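Local structure of uncharacterized protein (Bacteroides ovatus, 4DQA) at residues P112-S117 against T126-F131; K8-S13 against V32-S37; G185-R190 against G208-R213. The protein is of unknown function but probably binds carbohydrate, combining a BT_3987-like N-terminal domain with a concanavalin A-like lectin/glucanase domain. One frame throughout, in Å; residues are numbered along the deposited sequence.

Contact 1 (P112-S117 against T126-F131)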
loop_
_atom_site.group_PDB
_atom_site.type_symbol
_atom_site.label_atom_id
_atom_site.label_comp_id
_atom_site.label_asym_id
_atom_site.label_seq_id
_atom_site.Cartn_x
_atom_site.Cartn_y
_atom_site.Cartn_z
ATOM N N PRO A 112 -15.612 18.435 1.337
ATOM C CA PRO A 112 -16.145 19.332 2.354
ATOM C C PRO A 112 -17.038 20.356 1.694
ATOM O O PRO A 112 -16.590 21.012 0.759
ATOM C CB PRO A 112 -14.893 19.989 2.933
ATOM C CG PRO A 112 -13.926 20.026 1.781
ATOM C CD PRO A 112 -14.267 18.839 0.893
HETATM N N MSE A 113 -18.292 20.438 2.126
HETATM C CA MSE A 113 -19.229 21.403 1.562
HETATM C C MSE A 113 -19.516 22.522 2.556
HETATM O O MSE A 113 -19.829 22.269 3.708
HETATM C CB MSE A 113 -20.543 20.715 1.231
HETATM C CG MSE A 113 -20.449 19.551 0.259
HETATM SE SE MSE A 113 -19.879 20.149 -1.507
HETATM C CE MSE A 113 -20.965 21.670 -1.736
ATOM N N ARG A 114 -19.430 23.756 2.085
ATOM C CA ARG A 114 -19.725 24.918 2.884
ATOM C C ARG A 114 -21.115 25.402 2.597
ATOM O O ARG A 114 -21.556 25.374 1.455
ATOM C CB ARG A 114 -18.742 26.036 2.548
ATOM C CG ARG A 114 -18.916 27.269 3.399
ATOM C CD ARG A 114 -17.765 28.213 3.203
ATOM N NE ARG A 114 -16.515 27.764 3.821
ATOM C CZ ARG A 114 -16.131 28.076 5.058
ATOM N NH1 ARG A 114 -16.926 28.806 5.839
ATOM N NH2 ARG A 114 -14.948 27.662 5.517
ATOM N N VAL A 115 -21.809 25.854 3.639
ATOM C CA VAL A 115 -23.084 26.539 3.456
ATOM C C VAL A 115 -22.897 28.038 3.687
ATOM O O VAL A 115 -22.098 28.475 4.539
ATOM C CB VAL A 115 -24.216 25.947 4.357
ATOM C CG1 VAL A 115 -23.887 26.123 5.840
ATOM C CG2 VAL A 115 -25.570 26.579 4.032
ATOM N N HIS A 116 -23.651 28.825 2.925
ATOM C CA HIS A 116 -23.665 30.273 2.955
ATOM C C HIS A 116 -25.131 30.708 3.055
ATOM O O HIS A 116 -26.046 29.939 2.715
ATOM C CB HIS A 116 -23.121 30.850 1.639
ATOM C CG HIS A 116 -21.809 30.295 1.199
ATOM N ND1 HIS A 116 -20.599 30.741 1.681
ATOM C CD2 HIS A 116 -21.521 29.318 0.308
ATOM C CE1 HIS A 116 -19.624 30.051 1.117
ATOM N NE2 HIS A 116 -20.156 29.202 0.258
ATOM N N SER A 117 -25.375 31.951 3.465
ATOM C CA SER A 117 -26.720 32.477 3.423
ATOM C C SER A 117 -26.703 33.957 3.101
ATOM O O SER A 117 -25.892 34.700 3.639
ATOM C CB SER A 117 -27.443 32.272 4.765
ATOM O OG SER A 117 -28.767 32.808 4.738
ATOM N N THR A 126 -19.384 25.166 12.269
ATOM C CA THR A 126 -20.523 24.296 12.064
ATOM C C THR A 126 -21.132 24.521 10.686
ATOM O O THR A 126 -22.255 24.109 10.450
ATOM C CB THR A 126 -21.614 24.602 13.077
ATOM O OG1 THR A 126 -22.012 25.972 12.925
ATOM C CG2 THR A 126 -21.101 24.358 14.495
ATOM N N ASN A 127 -20.404 25.203 9.808
ATOM C CA ASN A 127 -20.933 25.512 8.477
ATOM C C ASN A 127 -20.266 24.725 7.361
ATOM O O ASN A 127 -20.387 25.089 6.187
ATOM C CB ASN A 127 -20.861 27.002 8.174
ATOM C CG ASN A 127 -19.479 27.575 8.378
ATOM O OD1 ASN A 127 -18.501 26.848 8.502
ATOM N ND2 ASN A 127 -19.396 28.893 8.427
ATOM N N ILE A 128 -19.573 23.656 7.735
ATOM C CA ILE A 128 -18.998 22.732 6.767
ATOM C C ILE A 128 -19.495 21.324 7.072
ATOM O O ILE A 128 -19.496 20.885 8.224
ATOM C CB ILE A 128 -17.458 22.750 6.791
ATOM C CG1 ILE A 128 -16.930 24.143 6.437
ATOM C CG2 ILE A 128 -16.908 21.676 5.842
ATOM C CD1 ILE A 128 -15.461 24.325 6.718
ATOM N N ALA A 129 -19.952 20.635 6.036
ATOM C CA ALA A 129 -20.365 19.246 6.122
ATOM C C ALA A 129 -19.276 18.421 5.431
ATOM O O ALA A 129 -18.851 18.767 4.318
ATOM C CB ALA A 129 -21.714 19.049 5.425
ATOM N N TYR A 130 -18.844 17.341 6.076
ATOM C CA TYR A 130 -17.759 16.522 5.545
ATOM C C TYR A 130 -18.288 15.180 5.070
ATOM O O TYR A 130 -18.951 14.461 5.816
ATOM C CB TYR A 130 -16.685 16.290 6.611
ATOM C CG TYR A 130 -16.040 17.540 7.151
ATOM C CD1 TYR A 130 -16.650 18.285 8.158
ATOM C CD2 TYR A 130 -14.814 17.969 6.681
ATOM C CE1 TYR A 130 -16.072 19.416 8.656
ATOM C CE2 TYR A 130 -14.220 19.098 7.192
ATOM C CZ TYR A 130 -14.865 19.834 8.166
ATOM O OH TYR A 130 -14.284 20.988 8.679
ATOM N N PHE A 131 -18.057 14.883 3.804
ATOM C CA PHE A 131 -18.469 13.621 3.229
ATOM C C PHE A 131 -17.219 12.826 2.894
ATOM O O PHE A 131 -16.382 13.278 2.138
ATOM C CB PHE A 131 -19.306 13.881 1.985
ATOM C CG PHE A 131 -20.554 14.678 2.283
ATOM C CD1 PHE A 131 -21.731 14.038 2.676
ATOM C CD2 PHE A 131 -20.525 16.050 2.244
ATOM C CE1 PHE A 131 -22.875 14.781 2.973
ATOM C CE2 PHE A 131 -21.669 16.797 2.542
ATOM C CZ PHE A 131 -22.832 16.157 2.918
HETATM O O HOH W 1 -16.957 30.676 8.442
#

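Contact 2 (K8-S13 against V32-S37)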
loop_
_atom_site.group_PDB
_atom_site.type_symbol
_atom_site.label_atom_id
_atom_site.label_comp_id
_atom_site.label_asym_id
_atom_site.label_seq_id
_atom_site.Cartn_x
_atom_site.Cartn_y
_atom_site.Cartn_z
ATOM N N LYS A 8 -29.246 31.239 13.033
ATOM C CA LYS A 8 -28.126 30.970 12.138
ATOM C C LYS A 8 -28.349 29.690 11.357
ATOM O O LYS A 8 -29.061 28.787 11.793
ATOM C CB LYS A 8 -26.833 30.842 12.941
ATOM C CG LYS A 8 -26.388 32.164 13.586
ATOM C CD LYS A 8 -25.031 32.022 14.258
ATOM C CE LYS A 8 -24.486 33.376 14.730
ATOM N NZ LYS A 8 -25.394 34.043 15.711
ATOM N N VAL A 9 -27.693 29.607 10.206
ATOM C CA VAL A 9 -27.735 28.411 9.373
ATOM C C VAL A 9 -26.490 27.563 9.635
ATOM O O VAL A 9 -25.400 28.098 9.801
ATOM C CB VAL A 9 -27.820 28.822 7.890
ATOM C CG1 VAL A 9 -27.574 27.641 6.969
ATOM C CG2 VAL A 9 -29.189 29.446 7.615
ATOM N N TYR A 10 -26.678 26.249 9.709
ATOM C CA TYR A 10 -25.584 25.341 9.987
ATOM C C TYR A 10 -25.917 23.946 9.502
ATOM O O TYR A 10 -27.023 23.684 9.035
ATOM C CB TYR A 10 -25.267 25.332 11.493
ATOM C CG TYR A 10 -26.280 24.649 12.377
ATOM C CD1 TYR A 10 -27.495 25.258 12.687
ATOM C CD2 TYR A 10 -26.010 23.402 12.941
ATOM C CE1 TYR A 10 -28.418 24.625 13.506
ATOM C CE2 TYR A 10 -26.927 22.774 13.750
ATOM C CZ TYR A 10 -28.120 23.393 14.041
ATOM O OH TYR A 10 -29.029 22.765 14.853
ATOM N N PHE A 11 -24.945 23.048 9.615
ATOM C CA PHE A 11 -25.158 21.640 9.326
ATOM C C PHE A 11 -25.357 20.803 10.595
ATOM O O PHE A 11 -24.540 20.859 11.495
ATOM C CB PHE A 11 -23.959 21.099 8.556
ATOM C CG PHE A 11 -23.891 21.553 7.119
ATOM C CD1 PHE A 11 -24.835 21.137 6.219
ATOM C CD2 PHE A 11 -22.847 22.354 6.672
ATOM C CE1 PHE A 11 -24.742 21.513 4.891
ATOM C CE2 PHE A 11 -22.751 22.731 5.344
ATOM C CZ PHE A 11 -23.706 22.285 4.458
ATOM N N GLU A 12 -26.439 20.034 10.638
ATOM C CA GLU A 12 -26.854 19.291 11.844
ATOM C C GLU A 12 -25.922 18.138 12.110
ATOM O O GLU A 12 -25.564 17.864 13.257
ATOM C CB GLU A 12 -28.268 18.753 11.645
ATOM C CG GLU A 12 -28.865 18.028 12.828
ATOM C CD GLU A 12 -30.319 17.715 12.580
ATOM O OE1 GLU A 12 -30.613 16.742 11.851
ATOM O OE2 GLU A 12 -31.170 18.463 13.090
ATOM N N SER A 13 -25.544 17.444 11.043
ATOM C CA SER A 13 -24.595 16.339 11.144
ATOM C C SER A 13 -23.331 16.752 10.424
ATOM O O SER A 13 -23.361 17.128 9.249
ATOM C CB SER A 13 -25.159 15.048 10.538
ATOM N N VAL A 32 -28.265 18.967 2.971
ATOM C CA VAL A 32 -29.262 19.738 3.701
ATOM C C VAL A 32 -28.617 20.505 4.854
ATOM O O VAL A 32 -27.856 19.938 5.645
ATOM C CB VAL A 32 -30.352 18.806 4.271
ATOM C CG1 VAL A 32 -31.363 19.574 5.081
ATOM C CG2 VAL A 32 -31.056 18.072 3.143
ATOM N N SER A 33 -28.910 21.794 4.931
ATOM C CA SER A 33 -28.546 22.611 6.065
ATOM C C SER A 33 -29.797 22.954 6.848
ATOM O O SER A 33 -30.905 22.643 6.410
ATOM C CB SER A 33 -27.851 23.887 5.585
ATOM O OG SER A 33 -28.678 24.649 4.723
ATOM N N ARG A 34 -29.630 23.565 8.017
ATOM C CA ARG A 34 -30.783 23.935 8.848
ATOM C C ARG A 34 -30.580 25.237 9.618
ATOM O O ARG A 34 -29.484 25.781 9.691
ATOM C CB ARG A 34 -31.119 22.831 9.850
ATOM C CG ARG A 34 -30.003 22.491 10.823
ATOM C CD ARG A 34 -30.552 21.700 11.994
ATOM N NE ARG A 34 -31.386 22.536 12.845
ATOM C CZ ARG A 34 -32.011 22.114 13.940
ATOM N NH1 ARG A 34 -31.922 20.841 14.316
ATOM N NH2 ARG A 34 -32.733 22.967 14.652
ATOM N N LEU A 35 -31.681 25.709 10.200
ATOM C CA LEU A 35 -31.671 26.852 11.100
ATOM C C LEU A 35 -31.549 26.420 12.557
ATOM O O LEU A 35 -31.979 25.326 12.944
ATOM C CB LEU A 35 -32.981 27.629 10.959
ATOM C CG LEU A 35 -33.137 28.524 9.738
ATOM C CD1 LEU A 35 -34.574 29.039 9.651
ATOM C CD2 LEU A 35 -32.165 29.666 9.827
ATOM N N SER A 36 -30.989 27.302 13.373
ATOM C CA SER A 36 -30.870 27.027 14.803
ATOM C C SER A 36 -32.261 27.056 15.448
ATOM O O SER A 36 -32.559 26.275 16.360
ATOM C CB SER A 36 -29.940 28.050 15.443
ATOM O OG SER A 36 -30.340 29.362 15.090
ATOM N N SER A 37 -33.106 27.949 14.947
ATOM C CA SER A 37 -34.511 28.023 15.350
ATOM C C SER A 37 -35.315 28.593 14.191
ATOM O O SER A 37 -34.766 29.305 13.351
ATOM C CB SER A 37 -34.671 28.917 16.579
ATOM O OG SER A 37 -34.173 30.222 16.327
HETATM O O HOH W 2 -30.197 24.379 17.502
HETATM O O HOH W 3 -28.349 19.627 8.487
#

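Contact 3 (G185-R190 against G208-R213)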
loop_
_atom_site.group_PDB
_atom_site.type_symbol
_atom_site.label_atom_id
_atom_site.label_comp_id
_atom_site.label_asym_id
_atom_site.label_seq_id
_atom_site.Cartn_x
_atom_site.Cartn_y
_atom_site.Cartn_z
ATOM N N GLY A 185 25.443 -16.631 -1.009
ATOM C CA GLY A 185 26.806 -16.538 -0.544
ATOM C C GLY A 185 27.151 -15.140 -0.054
ATOM O O GLY A 185 28.207 -14.949 0.540
ATOM N N VAL A 186 26.248 -14.188 -0.282
ATOM C CA VAL A 186 26.510 -12.791 0.040
ATOM C C VAL A 186 25.427 -12.164 0.924
ATOM O O VAL A 186 25.724 -11.697 2.033
ATOM C CB VAL A 186 26.684 -11.962 -1.249
ATOM C CG1 VAL A 186 26.930 -10.494 -0.933
ATOM C CG2 VAL A 186 27.843 -12.534 -2.095
HETATM N N MSE A 187 24.185 -12.160 0.451
HETATM C CA MSE A 187 23.051 -11.638 1.223
HETATM C C MSE A 187 21.759 -12.196 0.639
HETATM O O MSE A 187 21.229 -11.669 -0.338
HETATM C CB MSE A 187 23.012 -10.107 1.206
HETATM C CG MSE A 187 21.984 -9.507 2.128
HETATM SE SE MSE A 187 22.436 -9.738 3.985
HETATM C CE MSE A 187 24.099 -8.755 3.985
ATOM N N ILE A 188 21.252 -13.263 1.247
ATOM C CA ILE A 188 20.053 -13.906 0.724
ATOM C C ILE A 188 19.039 -14.145 1.856
ATOM O O ILE A 188 19.404 -14.479 2.985
ATOM C CB ILE A 188 20.431 -15.193 -0.051
ATOM C CG1 ILE A 188 19.267 -15.691 -0.925
ATOM C CG2 ILE A 188 20.876 -16.275 0.900
ATOM C CD1 ILE A 188 19.651 -16.755 -1.940
ATOM N N LEU A 189 17.775 -13.898 1.545
ATOM C CA LEU A 189 16.664 -14.197 2.432
ATOM C C LEU A 189 15.997 -15.471 1.948
ATOM O O LEU A 189 15.626 -15.603 0.765
ATOM C CB LEU A 189 15.673 -13.036 2.449
ATOM C CG LEU A 189 14.450 -13.191 3.353
ATOM C CD1 LEU A 189 14.892 -13.182 4.798
ATOM C CD2 LEU A 189 13.453 -12.063 3.073
ATOM N N ARG A 190 15.920 -16.445 2.853
ATOM C CA ARG A 190 15.371 -17.752 2.523
ATOM C C ARG A 190 14.544 -18.270 3.682
ATOM O O ARG A 190 14.495 -17.666 4.759
ATOM C CB ARG A 190 16.508 -18.724 2.207
ATOM C CG ARG A 190 17.419 -19.029 3.376
ATOM C CD ARG A 190 18.681 -19.778 2.927
ATOM N NE ARG A 190 19.539 -20.150 4.048
ATOM C CZ ARG A 190 20.812 -20.525 3.912
ATOM N NH1 ARG A 190 21.373 -20.577 2.703
ATOM N NH2 ARG A 190 21.516 -20.824 4.981
ATOM N N GLY A 208 24.612 -15.642 4.028
ATOM C CA GLY A 208 25.586 -15.039 3.136
ATOM C C GLY A 208 26.922 -14.940 3.818
ATOM O O GLY A 208 27.498 -15.945 4.246
ATOM N N GLY A 209 27.432 -13.723 3.914
ATOM C CA GLY A 209 28.653 -13.490 4.675
ATOM C C GLY A 209 28.456 -13.640 6.176
ATOM O O GLY A 209 29.422 -13.859 6.928
ATOM N N GLN A 210 27.210 -13.484 6.617
ATOM C CA GLN A 210 26.832 -13.631 8.018
ATOM C C GLN A 210 25.371 -14.063 8.046
ATOM O O GLN A 210 24.663 -13.896 7.052
ATOM C CB GLN A 210 27.002 -12.312 8.768
ATOM C CG GLN A 210 26.484 -11.103 8.003
ATOM C CD GLN A 210 27.433 -10.637 6.911
ATOM O OE1 GLN A 210 28.629 -10.488 7.138
ATOM N NE2 GLN A 210 26.896 -10.409 5.719
ATOM N N ASN A 211 24.913 -14.624 9.162
ATOM C CA ASN A 211 23.570 -15.194 9.189
ATOM C C ASN A 211 22.872 -15.079 10.526
ATOM O O ASN A 211 23.525 -14.987 11.574
ATOM C CB ASN A 211 23.630 -16.669 8.788
ATOM C CG ASN A 211 24.342 -17.515 9.814
ATOM O OD1 ASN A 211 25.567 -17.669 9.774
ATOM N ND2 ASN A 211 23.586 -18.046 10.760
ATOM N N TYR A 212 21.547 -15.067 10.486
ATOM C CA TYR A 212 20.733 -15.268 11.670
ATOM C C TYR A 212 19.337 -15.651 11.239
ATOM O O TYR A 212 18.996 -15.560 10.062
ATOM C CB TYR A 212 20.715 -14.027 12.573
ATOM C CG TYR A 212 20.014 -12.802 12.013
ATOM C CD1 TYR A 212 20.663 -11.947 11.133
ATOM C CD2 TYR A 212 18.724 -12.478 12.408
ATOM C CE1 TYR A 212 20.030 -10.807 10.637
ATOM C CE2 TYR A 212 18.075 -11.333 11.914
ATOM C CZ TYR A 212 18.734 -10.513 11.026
ATOM O OH TYR A 212 18.100 -9.370 10.558
ATOM N N ARG A 213 18.532 -16.099 12.188
ATOM C CA ARG A 213 17.220 -16.644 11.886
ATOM C C ARG A 213 16.184 -16.327 12.946
ATOM O O ARG A 213 16.511 -15.902 14.068
ATOM C CB ARG A 213 17.325 -18.162 11.708
ATOM C CG ARG A 213 17.738 -18.899 12.973
ATOM C CD ARG A 213 17.624 -20.397 12.727
ATOM N NE ARG A 213 18.125 -21.261 13.788
ATOM C CZ ARG A 213 17.465 -21.523 14.911
ATOM N NH1 ARG A 213 16.292 -20.913 15.152
ATOM N NH2 ARG A 213 17.998 -22.359 15.811
HETATM O O HOH W 4 24.627 -12.088 5.132
HETATM O O HOH W 5 27.912 -10.256 2.939
#

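Contact 1 (P112-S117 against T126-F131)
Arg114 sends CG anti to its backbone nitrogen (chi1 -176°) and then bends at chi3, which lays its guanidinium alongside the amide of Asn127, both side chains pointing the same way. They meet at the end of an antiparallel strand pair, where Asn127 leads into strand 128-135, in the N-terminal domain, whose family belongs to the E-set group of beta-sandwich folds. The strand axes run at 158° to one another. Three backbone bonds set the register. Met113 N reaches Ala129 O at 2.8 Å, and Ala129 N returns to Met113 O at 2.8 Å. Farther along, Val115 N donates to Asn127 O at 3.0 Å.

Arg114 and Asn127 do not bond directly: NH1 and ND2 are 3.6 Å apart, and both are donors. One water accepts from each, lying 3.2 Å from Arg114 NH1 and 3.0 Å from Asn127 ND2, and it sits at the edge of the guanidinium, in plane. Asn127 ND2 has a second partner in Thr122 OG1, which ties the amide to strand 121-122. Ile128 lies over one guanidinium face, although its two modelled conformers make that detail less certain.

Pro112, Arg114, Ile128 and Tyr130 share one face of the sheet, with helix 52-62 packed against Pro112, Ile128 and Tyr130. On the other face, Met113 (present as selenomethionine) crosses Phe131 at about a right angle, its CG 3.8 Å from Phe131 CE2.

Contact 2 (K8-S13 against V32-S37)
Lys8 to Glu12 and Val32 to Ser36 run in directions 125° apart, so this antiparallel pairing in the E-set-like N-terminal domain is short and strongly skewed. Tyr10 and Arg34 form its hydrogen-bonded pair, with Tyr10 N to Arg34 O and Arg34 N to Tyr10 O both 2.8 Å. Beyond it Ser36 N still donates to Lys8 O, while Lys8 N turns to Ser36 OG at 3.0 Å.

The side chains of Tyr10 and Arg34 lie next to each other on one face of the sheet. Arg34 sets CG between its backbone nitrogen and carbonyl carbon (chi1 60°), which brings this methylene over the Tyr10 ring in a CH-pi contact, 4.0 Å from the ring centroid. The chain then bends at chi3 and places the guanidinium beneath the phenol oxygen; Tyr10 OH stands over the guanidinium face, where the angle is too poor for a bond from NE. What fixes the guanidinium rotation is a side-on grip on one carbonyl oxygen, which lies in the plane of the guanidinium, with Leu35 O 2.9 Å from Arg34 NE. The NH2 of Arg34 shares that acceptor.

Near the guanidinium plane, Glu12 OE2 forms a salt bridge with Arg34 NH1 at 2.8 Å, although the carboxylate and guanidinium planes are 73° apart. The same OE2 is also bonded to Tyr89 OH, so the carboxylate has two anchors. On the opposite face Val9 and Leu35 turn inward, Val9 also packing on Val115, and Val9 CG2 meets Leu35 CD2 at 3.7 Å.

Contact 3 (G185-R190 against G208-R213)
Direct backbone bonding between 185-190 and 208-213 is confined to Val186 O, which accepts from Gly209 N at 3.2 Å. The bond is straight at the hydrogen but well off the carbonyl axis: the C=O...N angle is 114°, the donor 45° out of the carbonyl plane. A CA-H...O contact from Gly208 CA, 3.5 Å from Val186 O, adds to it. Having no side chain, Gly208 lets that carbonyl approach its CA closely. Met187 and Gly208, an antiparallel non-hydrogen-bonded pair, join strand 187-190 to the end of 203-208 in a three-stranded antiparallel sheet completed by 212-213. Val186 and Met187 both face Thr183 in a classic beta bulge.

Water carries much of the remaining polar contact. One molecule donates to Val186 O at 2.8 Å and accepts from Gln210 NE2. A second donates to Gln210 O at 2.6 Å, accepts from Gln210 NE2 and is only weakly bonded to Val186 O. Both waters thus grip the Gln210 amide nitrogen, after a bend at chi2 turns the chain end toward the first segment.

Van der Waals contact between side chains is slight: CE of Met187, present as selenomethionine, lies 3.7 Å from Gln210 NE2. Met187 packs on Val206 and Phe163 in the concanavalin A-like domain, while Gln210 rests on Trp251 and Ile253.

The chemistry implies a hydrated surface joint, in which one carbonyl is satisfied jointly by a backbone N-H and solvent.

In the fold
Along the chain the three contacts come in series: contact 2 closes before contact 1 opens, and contact 3 follows. Contacts 1 and 2 are neighbours in the N-terminal domain, their centres about 10 Å apart, yet they belong to different sheets. Strands 8-10 and 27-35 lie in a five-stranded mixed sheet, whereas 107-117 and 128-135 lie in a six-stranded one. Thr126 O and Phe11 N, 3.0 Å apart, probably bond the two contacts together. Contact 3 belongs to the lectin-like domain, with its centre about 57 Å from that of contact 1 and about 65 Å from that of contact 2, consistent with an elongated molecule of two separate domains.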